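Local coordinates for protein ribokinase (Arabidopsis thaliana, PDB 6ILT) that catalyses the ATP- and magnesium-dependent phosphorylation of ribose at O-5, giving D-ribose 5-phosphate for nucleotide, histidine and tryptophan synthesis or the pentose phosphate pathway, at residues S244-A249 with A282-S287; I165-G170 with A257-T262; L62-H67 with V87-N92; T56-R61 with V82-V87. All coordinates share one frame; numbering follows the deposited sequence.

Contact 1: S244-A249 with A282-S287; sequences SIIPAA and AAAAAS. With ATP (adenosine-5'-triphosphate), chain G.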
# COMPACT_ATOMS: atom_id res chain seq x y z
N SER B 244 -2.22 -32.86 17.84
CA SER B 244 -3.20 -31.84 18.20
C SER B 244 -2.51 -30.48 18.23
O SER B 244 -1.29 -30.39 18.00
CB SER B 244 -3.86 -32.15 19.54
OG SER B 244 -2.87 -32.34 20.53
N ILE B 245 -3.27 -29.42 18.49
CA ILE B 245 -2.65 -28.12 18.67
C ILE B 245 -1.83 -28.13 19.95
O ILE B 245 -2.15 -28.86 20.89
CB ILE B 245 -3.68 -27.00 18.75
CG1 ILE B 245 -4.54 -27.14 20.00
CG2 ILE B 245 -4.55 -27.03 17.52
CD1 ILE B 245 -5.53 -26.00 20.13
N ILE B 246 -0.76 -27.34 19.93
CA ILE B 246 -0.05 -26.94 21.14
C ILE B 246 -0.73 -25.67 21.59
O ILE B 246 -0.58 -24.63 20.94
CB ILE B 246 1.46 -26.66 20.91
CG1 ILE B 246 2.17 -27.87 20.27
CG2 ILE B 246 2.12 -26.22 22.23
CD1 ILE B 246 2.37 -29.00 21.20
N PRO B 247 -1.51 -25.75 22.67
CA PRO B 247 -2.33 -24.60 23.04
C PRO B 247 -1.50 -23.34 23.25
O PRO B 247 -0.39 -23.36 23.81
CB PRO B 247 -3.01 -25.06 24.33
CG PRO B 247 -3.04 -26.57 24.22
CD PRO B 247 -1.73 -26.91 23.55
N ALA B 248 -2.04 -22.25 22.72
CA ALA B 248 -1.44 -20.96 22.88
C ALA B 248 -2.06 -20.28 24.10
O ALA B 248 -3.27 -20.40 24.32
CB ALA B 248 -1.66 -20.14 21.63
N ALA B 249 -1.25 -19.61 24.91
CA ALA B 249 -1.78 -18.83 26.04
C ALA B 249 -2.78 -17.77 25.57
O ALA B 249 -3.79 -17.49 26.24
CB ALA B 249 -0.66 -18.18 26.81
N ALA B 282 6.35 -28.50 14.12
CA ALA B 282 5.50 -27.60 13.33
C ALA B 282 4.34 -27.08 14.18
O ALA B 282 4.01 -25.90 14.10
CB ALA B 282 4.96 -28.30 12.06
N ALA B 283 3.73 -27.94 15.00
CA ALA B 283 2.62 -27.50 15.85
C ALA B 283 3.08 -26.44 16.89
O ALA B 283 2.38 -25.48 17.18
CB ALA B 283 1.98 -28.68 16.56
N ALA B 284 4.27 -26.64 17.43
CA ALA B 284 4.83 -25.74 18.42
C ALA B 284 5.14 -24.39 17.79
O ALA B 284 4.78 -23.36 18.36
CB ALA B 284 6.09 -26.35 19.04
N ALA B 285 5.77 -24.39 16.61
CA ALA B 285 6.07 -23.13 15.94
C ALA B 285 4.80 -22.36 15.60
O ALA B 285 4.73 -21.14 15.79
CB ALA B 285 6.90 -23.37 14.68
N ALA B 286 3.79 -23.06 15.09
CA ALA B 286 2.55 -22.38 14.75
C ALA B 286 1.86 -21.86 16.01
O ALA B 286 1.24 -20.80 15.99
CB ALA B 286 1.63 -23.32 13.98
N SER B 287 1.97 -22.60 17.11
CA SER B 287 1.42 -22.14 18.39
C SER B 287 1.99 -20.77 18.78
O SER B 287 1.25 -19.89 19.22
CB SER B 287 1.70 -23.15 19.50
OG SER B 287 0.89 -22.86 20.62
PG ATP G . -3.69 -19.68 6.92
O1G ATP G . -3.17 -20.01 5.60
O2G ATP G . -5.08 -19.19 6.90
O3G ATP G . -2.80 -18.81 7.68
PB ATP G . -4.19 -22.48 7.41
O1B ATP G . -3.45 -22.98 6.25
O2B ATP G . -5.64 -22.49 7.40
O3B ATP G . -3.74 -21.01 7.75
PA ATP G . -4.53 -23.81 9.94
O1A ATP G . -4.81 -25.24 9.69
O2A ATP G . -5.69 -22.96 10.22
O3A ATP G . -3.71 -23.23 8.72
O5' ATP G . -3.48 -23.65 11.10
C5' ATP G . -2.21 -24.27 10.96
C4' ATP G . -1.75 -24.76 12.31
O4' ATP G . -1.66 -23.63 13.21
C3' ATP G . -2.68 -25.72 13.04
O3' ATP G . -2.47 -27.06 12.62
C2' ATP G . -2.20 -25.55 14.48
O2' ATP G . -1.14 -26.41 14.81
C1' ATP G . -1.83 -24.07 14.53
N9 ATP G . -2.88 -23.31 15.14
C8 ATP G . -3.93 -22.71 14.53
N7 ATP G . -4.74 -22.13 15.36
C5 ATP G . -4.20 -22.39 16.61
C6 ATP G . -4.59 -22.05 17.91
N6 ATP G . -5.70 -21.39 18.19
N1 ATP G . -3.82 -22.49 18.92
C2 ATP G . -2.72 -23.18 18.63
N3 ATP G . -2.25 -23.55 17.45
C4 ATP G . -3.05 -23.12 16.47
O HOH W 1 -0.40 -25.64 17.53

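Contact 2: I165-G170 with A257-T262; sequences ILDVGG and AGDTFT. With ATP (adenosine-5'-triphosphate), chain G.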
# COMPACT_ATOMS: atom_id res chain seq x y z
N ILE B 165 7.60 -29.72 -1.34
CA ILE B 165 6.33 -29.54 -0.64
C ILE B 165 5.48 -28.50 -1.30
O ILE B 165 5.94 -27.39 -1.57
CB ILE B 165 6.55 -29.12 0.82
CG1 ILE B 165 7.52 -30.11 1.50
CG2 ILE B 165 5.18 -28.99 1.55
CD1 ILE B 165 7.72 -29.90 3.00
N LEU B 166 4.24 -28.85 -1.57
CA LEU B 166 3.35 -27.88 -2.14
C LEU B 166 2.23 -27.54 -1.16
O LEU B 166 1.39 -28.38 -0.82
CB LEU B 166 2.77 -28.37 -3.46
CG LEU B 166 1.66 -27.50 -4.03
CD1 LEU B 166 2.23 -26.12 -4.50
CD2 LEU B 166 0.90 -28.23 -5.17
N ASP B 167 2.27 -26.29 -0.71
CA ASP B 167 1.20 -25.68 0.06
C ASP B 167 0.06 -25.28 -0.89
O ASP B 167 0.29 -24.59 -1.87
CB ASP B 167 1.73 -24.46 0.83
CG ASP B 167 0.77 -23.98 1.91
OD1 ASP B 167 1.06 -24.17 3.12
OD2 ASP B 167 -0.28 -23.42 1.57
N VAL B 168 -1.16 -25.73 -0.61
CA VAL B 168 -2.29 -25.50 -1.52
C VAL B 168 -2.78 -24.06 -1.39
O VAL B 168 -3.54 -23.57 -2.22
CB VAL B 168 -3.44 -26.50 -1.24
CG1 VAL B 168 -4.65 -26.25 -2.12
CG2 VAL B 168 -2.95 -27.90 -1.44
N GLY B 169 -2.32 -23.37 -0.35
CA GLY B 169 -2.69 -21.98 -0.11
C GLY B 169 -2.46 -21.07 -1.30
O GLY B 169 -1.45 -21.16 -1.99
N GLY B 170 -3.43 -20.20 -1.55
CA GLY B 170 -3.35 -19.26 -2.65
C GLY B 170 -4.58 -19.35 -3.54
O GLY B 170 -5.72 -19.36 -3.04
N ALA B 257 0.02 -18.47 10.46
CA ALA B 257 0.08 -19.74 11.19
C ALA B 257 0.31 -20.94 10.28
O ALA B 257 1.20 -21.75 10.52
CB ALA B 257 -1.18 -19.95 12.01
N GLY B 258 -0.50 -21.04 9.22
CA GLY B 258 -0.34 -22.12 8.26
C GLY B 258 1.02 -22.13 7.58
O GLY B 258 1.61 -23.18 7.36
N ASP B 259 1.53 -20.95 7.23
CA ASP B 259 2.87 -20.81 6.64
C ASP B 259 4.00 -21.21 7.59
O ASP B 259 4.94 -21.91 7.20
CB ASP B 259 3.09 -19.38 6.18
CG ASP B 259 2.16 -19.00 5.05
OD1 ASP B 259 1.83 -19.90 4.23
OD2 ASP B 259 1.74 -17.82 5.00
N THR B 260 3.92 -20.74 8.83
CA THR B 260 4.85 -21.14 9.87
C THR B 260 4.83 -22.65 10.01
O THR B 260 5.89 -23.28 10.03
CB THR B 260 4.47 -20.54 11.23
OG1 THR B 260 4.31 -19.12 11.10
CG2 THR B 260 5.53 -20.84 12.28
N PHE B 261 3.63 -23.22 10.13
CA PHE B 261 3.49 -24.68 10.31
C PHE B 261 4.22 -25.45 9.19
O PHE B 261 5.00 -26.38 9.46
CB PHE B 261 2.01 -25.09 10.33
CG PHE B 261 1.81 -26.57 10.66
CD1 PHE B 261 1.83 -27.54 9.67
CD2 PHE B 261 1.60 -26.98 11.98
CE1 PHE B 261 1.65 -28.89 9.97
CE2 PHE B 261 1.41 -28.35 12.31
CZ PHE B 261 1.44 -29.30 11.29
N THR B 262 3.98 -25.05 7.95
CA THR B 262 4.51 -25.77 6.79
C THR B 262 6.00 -25.61 6.70
O THR B 262 6.71 -26.57 6.46
CB THR B 262 3.87 -25.29 5.46
OG1 THR B 262 2.44 -25.36 5.55
CG2 THR B 262 4.32 -26.16 4.30
PG ATP G . -3.69 -19.68 6.92
O1G ATP G . -3.17 -20.01 5.60
O2G ATP G . -5.08 -19.19 6.90
O3G ATP G . -2.80 -18.81 7.68
PB ATP G . -4.19 -22.48 7.41
O1B ATP G . -3.45 -22.98 6.25
O2B ATP G . -5.64 -22.49 7.40
O3B ATP G . -3.74 -21.01 7.75
PA ATP G . -4.53 -23.81 9.94
O1A ATP G . -4.81 -25.24 9.69
O2A ATP G . -5.69 -22.96 10.22
O3A ATP G . -3.71 -23.23 8.72
O5' ATP G . -3.48 -23.65 11.10
C5' ATP G . -2.21 -24.27 10.96
C4' ATP G . -1.75 -24.76 12.31
O4' ATP G . -1.66 -23.63 13.21
C3' ATP G . -2.68 -25.72 13.04
O3' ATP G . -2.47 -27.06 12.62
C2' ATP G . -2.20 -25.55 14.48
O2' ATP G . -1.14 -26.41 14.81
C1' ATP G . -1.83 -24.07 14.53
N9 ATP G . -2.88 -23.31 15.14
C8 ATP G . -3.93 -22.71 14.53
N7 ATP G . -4.74 -22.13 15.36
C5 ATP G . -4.20 -22.39 16.61
C6 ATP G . -4.59 -22.05 17.91
N6 ATP G . -5.70 -21.39 18.19
N1 ATP G . -3.82 -22.49 18.92
C2 ATP G . -2.72 -23.18 18.63
N3 ATP G . -2.25 -23.55 17.45
C4 ATP G . -3.05 -23.12 16.47

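Contact 3: L62-H67 with V87-N92; sequences LGEDAH and VRSVNN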
# COMPACT_ATOMS: atom_id res chain seq x y z
N LEU B 62 9.95 -9.46 -7.71
CA LEU B 62 9.51 -8.17 -7.19
C LEU B 62 9.49 -7.13 -8.30
O LEU B 62 10.19 -7.28 -9.30
CB LEU B 62 10.45 -7.67 -6.09
CG LEU B 62 10.76 -8.60 -4.93
CD1 LEU B 62 11.83 -7.97 -4.06
CD2 LEU B 62 9.49 -8.88 -4.14
N GLY B 63 8.69 -6.08 -8.12
CA GLY B 63 8.82 -4.87 -8.92
C GLY B 63 9.89 -3.97 -8.31
O GLY B 63 10.27 -4.13 -7.15
N GLU B 64 10.41 -3.04 -9.10
CA GLU B 64 11.44 -2.15 -8.57
C GLU B 64 10.77 -0.92 -7.97
O GLU B 64 10.99 0.21 -8.40
CB GLU B 64 12.44 -1.78 -9.66
CG GLU B 64 12.78 -2.97 -10.53
CD GLU B 64 14.19 -2.96 -11.07
OE1 GLU B 64 14.89 -1.94 -10.92
OE2 GLU B 64 14.58 -3.98 -11.68
N ASP B 65 9.94 -1.17 -6.96
CA ASP B 65 9.18 -0.13 -6.29
C ASP B 65 9.41 -0.19 -4.78
O ASP B 65 10.29 -0.91 -4.30
CB ASP B 65 7.69 -0.26 -6.63
CG ASP B 65 7.16 -1.68 -6.44
OD1 ASP B 65 7.74 -2.46 -5.65
OD2 ASP B 65 6.15 -2.02 -7.09
N ALA B 66 8.62 0.59 -4.05
CA ALA B 66 8.77 0.67 -2.60
C ALA B 66 8.36 -0.64 -1.91
O ALA B 66 9.06 -1.14 -1.02
CB ALA B 66 7.93 1.83 -2.07
N HIS B 67 7.21 -1.16 -2.32
CA HIS B 67 6.73 -2.45 -1.79
C HIS B 67 7.82 -3.50 -1.98
O HIS B 67 8.10 -4.27 -1.07
CB HIS B 67 5.43 -2.87 -2.48
CG HIS B 67 4.24 -2.06 -2.06
ND1 HIS B 67 3.08 -2.00 -2.81
CD2 HIS B 67 4.03 -1.27 -0.98
CE1 HIS B 67 2.21 -1.21 -2.20
NE2 HIS B 67 2.76 -0.76 -1.09
N VAL B 87 16.36 -13.60 -5.95
CA VAL B 87 15.23 -12.71 -6.20
C VAL B 87 15.57 -11.81 -7.39
O VAL B 87 16.65 -11.23 -7.44
CB VAL B 87 14.88 -11.86 -4.98
CG1 VAL B 87 13.64 -11.06 -5.29
CG2 VAL B 87 14.67 -12.73 -3.75
N ARG B 88 14.65 -11.70 -8.34
CA ARG B 88 14.83 -10.80 -9.47
C ARG B 88 13.72 -9.76 -9.46
O ARG B 88 12.57 -10.08 -9.13
CB ARG B 88 14.82 -11.56 -10.79
CG ARG B 88 16.04 -12.45 -11.03
CD ARG B 88 15.83 -13.28 -12.27
NE ARG B 88 16.97 -14.12 -12.60
CZ ARG B 88 17.34 -14.43 -13.84
NH1 ARG B 88 18.40 -15.21 -14.05
NH2 ARG B 88 16.65 -13.96 -14.86
N SER B 89 14.08 -8.52 -9.80
CA SER B 89 13.11 -7.43 -9.93
C SER B 89 12.93 -6.98 -11.38
O SER B 89 13.85 -7.07 -12.18
CB SER B 89 13.51 -6.23 -9.06
OG SER B 89 14.91 -6.06 -9.05
N VAL B 90 11.72 -6.52 -11.70
CA VAL B 90 11.38 -6.05 -13.03
C VAL B 90 10.86 -4.61 -12.94
O VAL B 90 10.37 -4.19 -11.88
CB VAL B 90 10.31 -6.94 -13.70
CG1 VAL B 90 10.81 -8.37 -13.89
CG2 VAL B 90 9.01 -6.92 -12.89
N ASN B 91 10.94 -3.88 -14.05
CA ASN B 91 10.52 -2.47 -14.12
C ASN B 91 9.11 -2.29 -14.63
O ASN B 91 8.53 -1.21 -14.53
CB ASN B 91 11.45 -1.68 -15.04
CG ASN B 91 12.87 -1.69 -14.58
OD1 ASN B 91 13.15 -1.61 -13.38
ND2 ASN B 91 13.80 -1.78 -15.53
N ASN B 92 8.57 -3.35 -15.20
CA ASN B 92 7.30 -3.28 -15.90
C ASN B 92 6.15 -3.87 -15.10
O ASN B 92 5.02 -3.90 -15.58
CB ASN B 92 7.41 -3.98 -17.26
CG ASN B 92 7.83 -5.44 -17.12
OD1 ASN B 92 8.25 -5.88 -16.05
ND2 ASN B 92 7.71 -6.19 -18.21

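Contact 4: T56-R61 with V82-V87; sequences TYFVGR and VHLDYV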
# COMPACT_ATOMS: atom_id res chain seq x y z
N THR B 56 18.28 -20.61 4.18
CA THR B 56 17.07 -20.49 3.38
C THR B 56 17.30 -19.51 2.24
O THR B 56 17.90 -18.46 2.43
CB THR B 56 15.88 -20.04 4.28
OG1 THR B 56 15.70 -21.02 5.33
CG2 THR B 56 14.57 -19.90 3.48
N TYR B 57 16.86 -19.89 1.05
CA TYR B 57 16.89 -19.03 -0.12
C TYR B 57 15.47 -18.80 -0.55
O TYR B 57 14.64 -19.71 -0.52
CB TYR B 57 17.65 -19.65 -1.30
CG TYR B 57 19.14 -19.73 -1.10
CD1 TYR B 57 19.68 -20.61 -0.19
CD2 TYR B 57 20.00 -18.91 -1.82
CE1 TYR B 57 21.05 -20.69 0.01
CE2 TYR B 57 21.38 -18.97 -1.62
CZ TYR B 57 21.89 -19.86 -0.71
OH TYR B 57 23.25 -19.94 -0.50
N PHE B 58 15.19 -17.58 -0.97
CA PHE B 58 13.87 -17.29 -1.47
C PHE B 58 14.02 -16.98 -2.94
O PHE B 58 14.87 -16.19 -3.34
CB PHE B 58 13.22 -16.14 -0.69
CG PHE B 58 11.96 -15.66 -1.31
CD1 PHE B 58 10.87 -16.51 -1.44
CD2 PHE B 58 11.87 -14.39 -1.80
CE1 PHE B 58 9.69 -16.08 -2.04
CE2 PHE B 58 10.69 -13.94 -2.41
CZ PHE B 58 9.60 -14.79 -2.52
N VAL B 59 13.21 -17.64 -3.76
CA VAL B 59 13.18 -17.37 -5.18
C VAL B 59 11.85 -16.74 -5.52
O VAL B 59 10.80 -17.34 -5.31
CB VAL B 59 13.36 -18.65 -6.03
CG1 VAL B 59 13.53 -18.27 -7.47
CG2 VAL B 59 14.57 -19.43 -5.55
N GLY B 60 11.89 -15.53 -6.05
CA GLY B 60 10.68 -14.84 -6.40
C GLY B 60 10.93 -13.62 -7.27
O GLY B 60 12.09 -13.32 -7.60
N ARG B 61 9.84 -12.93 -7.60
CA ARG B 61 9.82 -11.76 -8.47
C ARG B 61 9.18 -10.55 -7.77
O ARG B 61 8.03 -10.62 -7.32
CB ARG B 61 9.03 -12.07 -9.75
CG ARG B 61 9.66 -13.09 -10.67
CD ARG B 61 11.05 -12.64 -11.08
NE ARG B 61 11.69 -13.55 -12.02
CZ ARG B 61 12.51 -14.54 -11.66
NH1 ARG B 61 12.76 -14.77 -10.37
NH2 ARG B 61 13.07 -15.30 -12.59
N VAL B 82 17.17 -14.34 5.14
CA VAL B 82 16.94 -15.12 3.94
C VAL B 82 17.95 -14.74 2.87
O VAL B 82 18.15 -13.55 2.63
CB VAL B 82 15.51 -14.91 3.40
CG1 VAL B 82 15.33 -15.64 2.06
CG2 VAL B 82 14.48 -15.35 4.42
N HIS B 83 18.58 -15.71 2.22
CA HIS B 83 19.41 -15.40 1.05
C HIS B 83 18.53 -14.97 -0.11
O HIS B 83 17.57 -15.67 -0.45
CB HIS B 83 20.27 -16.59 0.65
CG HIS B 83 21.28 -16.97 1.68
ND1 HIS B 83 20.98 -17.79 2.74
CD2 HIS B 83 22.58 -16.61 1.83
CE1 HIS B 83 22.06 -17.94 3.50
NE2 HIS B 83 23.04 -17.23 2.97
N LEU B 84 18.83 -13.82 -0.70
CA LEU B 84 17.97 -13.25 -1.73
C LEU B 84 18.64 -13.22 -3.10
O LEU B 84 18.09 -12.70 -4.07
CB LEU B 84 17.53 -11.84 -1.32
CG LEU B 84 16.79 -11.70 0.02
CD1 LEU B 84 16.55 -10.24 0.39
CD2 LEU B 84 15.48 -12.45 -0.01
N ASP B 85 19.82 -13.84 -3.16
CA ASP B 85 20.60 -13.98 -4.40
C ASP B 85 19.74 -14.23 -5.63
O ASP B 85 20.03 -13.73 -6.71
CB ASP B 85 21.60 -15.11 -4.23
CG ASP B 85 22.39 -15.00 -2.94
OD1 ASP B 85 23.63 -14.87 -3.00
OD2 ASP B 85 21.77 -15.00 -1.87
N TYR B 86 18.66 -14.98 -5.46
CA TYR B 86 17.85 -15.39 -6.60
C TYR B 86 16.55 -14.64 -6.75
O TYR B 86 15.72 -14.97 -7.59
CB TYR B 86 17.57 -16.90 -6.52
CG TYR B 86 18.84 -17.66 -6.72
CD1 TYR B 86 19.27 -18.00 -8.01
CD2 TYR B 86 19.66 -18.00 -5.65
CE1 TYR B 86 20.45 -18.67 -8.22
CE2 TYR B 86 20.85 -18.68 -5.84
CZ TYR B 86 21.24 -19.01 -7.13
OH TYR B 86 22.42 -19.69 -7.36
N VAL B 87 16.36 -13.60 -5.95
CA VAL B 87 15.23 -12.71 -6.20
C VAL B 87 15.57 -11.81 -7.39
O VAL B 87 16.65 -11.23 -7.44
CB VAL B 87 14.88 -11.86 -4.98
CG1 VAL B 87 13.64 -11.06 -5.29
CG2 VAL B 87 14.67 -12.73 -3.75

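Contact 1: S244-A249 with A282-S287
The flat group here is the adenine of ATP. I245 lies over one face, with its CB 3.9 Å from ATP C2. I246 O meets the C2 corner close to the ring plane, 3.5 Å from ATP C2. This is the adenosine end of the nucleotide site of a PfkB-family kinase. It lies between the loop after strand 241-243 and helix 275-289. From the helix, A286 CB rests against the ribose, 3.4 Å from ATP O4'.

Loop and helix also pack directly. I246 sets its CG1 beside its own backbone N (chi1 -56°), which lays that branch along the helix backbone, 3.7 Å from A284 N. The same CG1 also touches A283 CB. I246 also touches L308 of helix 302-310. A248 CB lies against S287, near its O and OG. S287 OG donates to I246 O, but the modelled 2.3 Å is too short to trust in detail.

A water joins all three partners. It accepts from I246 N at 3.0 Å and donates to A283 O at 2.8 Å. It also lies 2.9 Å from the ribose hydroxyl, ATP O2'.

Contact 2: I165-G170 with A257-T262
Strand I165-G170 and the first turns of helix A257-T262 run nearly antiparallel, at 170°, with their axes 10.5 Å apart at closest approach. D167 and T262 bridge the gap. The D167 side chain leaves the strand with CG anti to the backbone N (chi1 -166°), and this carries the carboxylate toward the helix. Its OD1 lies 3.0 Å from T262 OG1. That hydroxyl is equally near G258 O, one turn back, at 3.0 Å. K225 forms a salt bridge to D167 OD1 and a hydrogen bond to T262 OG1, so one lysine ties both sides.

The other oxygen, D167 OD2, accepts from G169 N at 2.8 Å and closes an Asx turn. The donor comes in on the anti side of the carboxylate. K41 pairs with D167 OD2 and also with D259 OD1. It thus lies between two carboxylates whose OD1 atoms are 4.5 Å apart. D259 is the predicted proton acceptor, and the D167 side chain is about 4 Å from a bound magnesium ion.

A257-D259 belong to the GAGD motif of the family. G258 has no side chain, and the triphosphate passes close to the helix start, with G258 N 3.6 Å from ATP O3G. Further toward the start of the strand, the methyls I165 CG2 and T262 CG2 meet at 4.0 Å.

The contact is buried near the centre of the chain. Strands 138-143 and 185-187 flank strand 164-170 in the sheet, while helices 41-51 and 275-289 pack on helix 257-270.

Contact 3: L62-H67 with V87-N92
L62 holds CG beside its backbone N (chi1 -52°) and V87 turns CG1 anti to its own (chi1 -175°), and these branches meet. V87 CG1 lies 3.8 Å from L62 CD1 and equally near L62 CG. S89 shares the sheet face of L62, and its OG faces E64. E64 OE2 reaches back to S89. The result is a weak hydrogen bond from S89 OG to E64 OE2, 3.4 Å long. Both residues are exposed.

The backbones pair in parallel, L62 with S89 and G63 with V90. L62 N donates to R88 O at 3.0 Å, and V90 N donates to L62 O at 2.9 Å, in the carbonyl plane. A weaker bond runs from E64 N to V90 O at 3.0 Å. S89 CA adds a CA-H...O contact to L62 O.

These strands belong to one beta-alpha-beta unit: strand 56-63, helix 66-75, then strand 88-90, the outermost strand at this side of the main sheet. An inverse gamma turn centred on E64 leads out of the first strand. D65 is the N-cap of the helix, its OD1 accepting from G68 N and also bonded to T95 OG1. At the second residue of the helix, H67 NE2 is hydrogen-bonded to H67 NE2 of the second subunit.

Contact 4: T56-R61 with V82-V87
T56 O is gripped twice by H83. The backbone N of H83 donates to it at 2.8 Å, in the carbonyl plane. H83 ND1 donates to the same T56 O at 3.2 Å from above that plane, while the oxygen lies in the plane of the imidazole. H83 holds CG beside its backbone N (chi1 -65°), which brings ND1 to T56 O and lays the ring over Y57. Two hydrogen bonds from one residue to this oxygen limit the rotation of the ring. F58 N donates to H83 O almost straight down the C=O bond. With the H83 N bond it makes a single bridge of Y57 with H83. It fastens the loop before strand 88-90 to strand 56-63 of the main sheet in this ribokinase-like fold.

The Y57 and H83 rings form an offset stack, centroids 4.5 Å apart and planes at 17°. H83 CB covers the Y57 ring in a CH-pi contact, 3.6 Å from its centroid. The Y57 ring also brings CD2 to the edge of the Y86 ring.

On the other side of the strand, F58 CB packs on V82 CG1 at 3.5 Å. L84 CD2 comes to the edge of the F58 ring, and V87 CG2 reaches F58 CD2. A46 of helix 41-51 touches both F58 and V82.

The loop turns back through a type I turn from L84 to V87, closed by V87 N to L84 O at 2.7 Å. This presents Y86 CB to V59 CG2. I132 of helix 127-134 packs on Y57, V59 and Y86. R61 NH1 donates to G60 O at 3.2 Å, the oxygen in the guanidinium plane.

How the contacts relate
From the N terminus, the chain runs through T56-R61 on strand 56-63, then L62-H67, which leaves that strand and enters helix 66-75. It returns through V82-V87 and V87-N92. Contact 4 closes this loop at V87 and contact 3 at N92. The two cross, sharing V87, and a probable hydrogen bond joins R88 N and G60 O. Contacts 1 and 2 come later and also cross. Contact 2 ties helix 257-270 to strand 164-170 of the main sheet; contact 1 ties the loop after strand 241-243 to helix 275-289. They touch where A282 CB packs on F261 O, and both border ATP. Contacts 1 and 3 lie on opposite sides of the chain's centre, their centres about 35 Å apart.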